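Local structure of 4-oxalmesaconate hydratase (Pseudomonas putida, 5CGZ) at residues 93-98 / 131-136. The protein catalyses, as a zinc-dependent hydratase, the addition of water to 4-carboxy-2-hydroxymuconate, the third step of gallate degradation. Numbering follows the deposited sequence. Where two conformers were deposited one is given.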
ATOM      1  N   ASP A  93      -8.037  19.169  26.406  1.00 36.27           N
ATOM      2  CA  ASP A  93      -8.928  20.321  26.399  1.00 40.98           C
ATOM      3  C   ASP A  93      -9.263  20.836  25.002  1.00 37.82           C
ATOM      4  O   ASP A  93     -10.400  21.242  24.740  1.00 35.83           O
ATOM      5  CB  ASP A  93      -8.332  21.440  27.231  1.00 42.00           C
ATOM      6  CG  ASP A  93      -9.125  21.677  28.484  1.00 75.46           C
ATOM      7  OD1 ASP A  93      -8.985  20.870  29.438  1.00 64.81           O
ATOM      8  OD2 ASP A  93      -9.921  22.644  28.491  1.00 87.67           O
ATOM      9  N   THR A  94      -8.274  20.838  24.112  1.00 34.49           N
ATOM     10  CA  THR A  94      -8.524  21.164  22.706  1.00 36.13           C
ATOM     11  C   THR A  94      -9.550  20.201  22.147  1.00 30.05           C
ATOM     12  O   THR A  94     -10.519  20.597  21.498  1.00 31.98           O
ATOM     13  CB  THR A  94      -7.252  21.057  21.849  1.00 41.32           C
ATOM     14  OG1 THR A  94      -6.151  21.638  22.551  1.00 49.55           O
ATOM     15  CG2 THR A  94      -7.453  21.760  20.508  1.00 33.71           C
ATOM     16  N   LEU A  95      -9.324  18.922  22.425  1.00 30.03           N
ATOM     17  CA  LEU A  95     -10.200  17.852  21.959  1.00 34.20           C
ATOM     18  C   LEU A  95     -11.640  18.051  22.428  1.00 30.96           C
ATOM     19  O   LEU A  95     -12.579  17.962  21.631  1.00 32.48           O
ATOM     20  CB  LEU A  95      -9.662  16.500  22.435  1.00 28.69           C
ATOM     21  CG  LEU A  95     -10.464  15.283  21.983  1.00 36.59           C
ATOM     22  CD1 LEU A  95     -10.346  15.098  20.476  1.00 30.64           C
ATOM     23  CD2 LEU A  95      -9.990  14.042  22.719  1.00 36.88           C
ATOM     24  N   PHE A  96     -11.819  18.332  23.719  1.00 33.91           N
ATOM     25  CA  PHE A  96     -13.162  18.553  24.265  1.00 35.15           C
ATOM     26  C   PHE A  96     -13.802  19.839  23.703  1.00 33.76           C
ATOM     27  O   PHE A  96     -15.009  19.882  23.442  1.00 34.34           O
ATOM     28  CB  PHE A  96     -13.112  18.593  25.796  1.00 33.83           C
ATOM     29  CG  PHE A  96     -12.765  17.264  26.430  1.00 35.79           C
ATOM     30  CD1 PHE A  96     -13.302  16.078  25.937  1.00 32.99           C
ATOM     31  CD2 PHE A  96     -11.899  17.198  27.511  1.00 40.72           C
ATOM     32  CE1 PHE A  96     -12.990  14.864  26.518  1.00 34.72           C
ATOM     33  CE2 PHE A  96     -11.582  15.977  28.100  1.00 36.40           C
ATOM     34  CZ  PHE A  96     -12.126  14.812  27.602  1.00 34.92           C
ATOM     35  N   ARG A  97     -12.996  20.881  23.524  1.00 30.33           N
ATOM     36  CA  ARG A  97     -13.446  22.112  22.866  0.58 35.67           C
ATOM     37  C   ARG A  97     -14.079  21.770  21.518  1.00 36.43           C
ATOM     38  O   ARG A  97     -15.174  22.219  21.186  1.00 33.64           O
ATOM     39  CB  ARG A  97     -12.279  23.096  22.653  0.58 35.74           C
ATOM     40  CG  ARG A  97     -12.006  24.097  23.790  0.58 41.00           C
ATOM     41  CD  ARG A  97     -11.909  25.557  23.268  0.58 44.34           C
ATOM     42  NE  ARG A  97     -10.555  25.973  22.900  0.58 41.32           N
ATOM     43  CZ  ARG A  97     -10.240  27.139  22.325  0.58 35.79           C
ATOM     44  NH1 ARG A  97      -8.975  27.402  22.046  0.58 34.52           N
ATOM     45  NH2 ARG A  97     -11.175  28.042  22.021  0.58 31.14           N
ATOM     46  N   LEU A  98     -13.363  20.969  20.729  1.00 33.22           N
ATOM     47  CA  LEU A  98     -13.843  20.605  19.400  1.00 28.41           C
ATOM     48  C   LEU A  98     -15.055  19.668  19.477  1.00 29.14           C
ATOM     49  O   LEU A  98     -15.990  19.795  18.688  1.00 32.06           O
ATOM     50  CB  LEU A  98     -12.714  19.962  18.579  1.00 31.21           C
ATOM     51  CG  LEU A  98     -12.987  19.798  17.081  1.00 32.41           C
ATOM     52  CD1 LEU A  98     -13.493  21.116  16.473  1.00 30.50           C
ATOM     53  CD2 LEU A  98     -11.720  19.332  16.354  1.00 28.48           C
ATOM     54  N   GLN A 131     -11.302  14.082  13.694  1.00 26.28           N
ATOM     55  CA  GLN A 131     -11.840  12.729  13.753  1.00 27.73           C
ATOM     56  C   GLN A 131     -12.058  12.254  15.181  1.00 30.16           C
ATOM     57  O   GLN A 131     -13.104  11.673  15.485  1.00 29.25           O
ATOM     58  CB  GLN A 131     -10.932  11.748  13.008  1.00 27.96           C
ATOM     59  CG  GLN A 131     -11.037  11.898  11.503  1.00 27.37           C
ATOM     60  CD  GLN A 131     -10.283  10.813  10.749  1.00 34.89           C
ATOM     61  OE1 GLN A 131     -10.188   9.676  11.202  1.00 36.87           O
ATOM     62  NE2 GLN A 131      -9.758  11.163   9.583  1.00 28.47           N
ATOM     63  N   GLU A 132     -11.087  12.490  16.060  1.00 29.79           N
ATOM     64  CA  GLU A 132     -11.243  11.999  17.419  1.00 30.78           C
ATOM     65  C   GLU A 132     -12.349  12.784  18.144  1.00 29.64           C
ATOM     66  O   GLU A 132     -13.138  12.191  18.882  1.00 30.95           O
ATOM     67  CB  GLU A 132      -9.927  12.060  18.212  1.00 26.54           C
ATOM     68  CG  GLU A 132     -10.053  11.251  19.523  1.00 32.38           C
ATOM     69  CD  GLU A 132      -8.770  11.153  20.329  1.00 37.15           C
ATOM     70  OE1 GLU A 132      -7.825  11.919  20.052  1.00 35.10           O
ATOM     71  OE2 GLU A 132      -8.712  10.300  21.247  1.00 35.81           O
ATOM     72  N   ALA A 133     -12.426  14.100  17.924  1.00 27.00           N
ATOM     73  CA  ALA A 133     -13.486  14.900  18.560  1.00 29.84           C
ATOM     74  C   ALA A 133     -14.870  14.420  18.120  1.00 34.06           C
ATOM     75  O   ALA A 133     -15.822  14.392  18.912  1.00 31.78           O
ATOM     76  CB  ALA A 133     -13.317  16.383  18.244  1.00 28.96           C
ATOM     77  N   ARG A 134     -14.979  14.050  16.849  1.00 27.56           N
ATOM     78  CA  ARG A 134     -16.211  13.486  16.316  1.00 28.48           C
ATOM     79  C   ARG A 134     -16.639  12.237  17.089  1.00 31.30           C
ATOM     80  O   ARG A 134     -17.817  12.068  17.433  1.00 30.87           O
ATOM     81  CB  ARG A 134     -16.021  13.156  14.831  1.00 29.63           C
ATOM     82  CG  ARG A 134     -17.197  12.497  14.128  1.00 28.31           C
ATOM     83  CD  ARG A 134     -16.807  12.318  12.654  1.00 30.94           C
ATOM     84  NE  ARG A 134     -17.690  11.429  11.903  1.00 28.88           N
ATOM     85  CZ  ARG A 134     -17.676  10.098  11.981  1.00 30.10           C
ATOM     86  NH1 ARG A 134     -16.838   9.472  12.804  1.00 26.88           N
ATOM     87  NH2 ARG A 134     -18.517   9.394  11.235  1.00 28.19           N
ATOM     88  N   ILE A 135     -15.680  11.353  17.356  1.00 31.27           N
ATOM     89  CA  ILE A 135     -15.973  10.123  18.079  1.00 28.64           C
ATOM     90  C   ILE A 135     -16.331  10.410  19.549  1.00 32.37           C
ATOM     91  O   ILE A 135     -17.262   9.806  20.088  1.00 32.07           O
ATOM     92  CB  ILE A 135     -14.789   9.137  18.000  1.00 31.27           C
ATOM     93  CG1 ILE A 135     -14.586   8.670  16.545  1.00 29.98           C
ATOM     94  CG2 ILE A 135     -15.014   7.947  18.935  1.00 29.27           C
ATOM     95  CD1 ILE A 135     -13.255   7.984  16.286  1.00 32.60           C
ATOM     96  N   ILE A 136     -15.603  11.321  20.195  1.00 29.95           N
ATOM     97  CA  ILE A 136     -15.949  11.721  21.563  1.00 31.73           C
ATOM     98  C   ILE A 136     -17.401  12.202  21.610  1.00 34.37           C
ATOM     99  O   ILE A 136     -18.161  11.830  22.509  1.00 31.27           O
ATOM    100  CB  ILE A 136     -15.033  12.845  22.104  1.00 33.17           C
ATOM    101  CG1 ILE A 136     -13.559  12.412  22.079  1.00 31.14           C
ATOM    102  CG2 ILE A 136     -15.472  13.272  23.528  1.00 29.50           C
ATOM    103  CD1 ILE A 136     -13.291  11.106  22.791  1.00 34.34           C
TER
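Leu95 is the bump of this contact, and the hollow it fills lies among Glu132, Ala133 and Ile136 of the partner helix. Its chi1 of -178° swings CG away from the backbone N and brings both methyls of the fork to the partner helix. One prong, CD1, lies 3.4 Å from Ala133 N, pressed against the helix backbone and the CB of Glu132; the other, CD2, meets Ile136 CG1 at 4.0 Å. Alanine suits this place, since the single methyl of Ala133 leaves the backbone open to CD1; that methyl in turn rests against Leu98, 3.6 Å from its CG. A valine in place of Leu95, one carbon shorter, would probably fall short of the Ala133 backbone and leave a gap between Glu132 and Ile136. At one border, Ile136 CG2 touches the edge of the Phe96 ring, 4.2 Å from CE1, and Tyr142 lies almost parallel to that ring. The aliphatic stem of Glu132 meets CD1 of Leu95 and its carboxylate carbon borders CD2; the carboxylate forms a salt bridge with Arg89 of the second subunit, which probably offsets its buried charge. The axes of segments 93-98 and 131-136 approach to 8.6 Å and cross at -64°, confining the packing to a compact patch. This is apolar packing between helices 92-105 and 122-138, which precede and follow strand 110-112 in successive beta-alpha-beta units of the Rossmann-like fold.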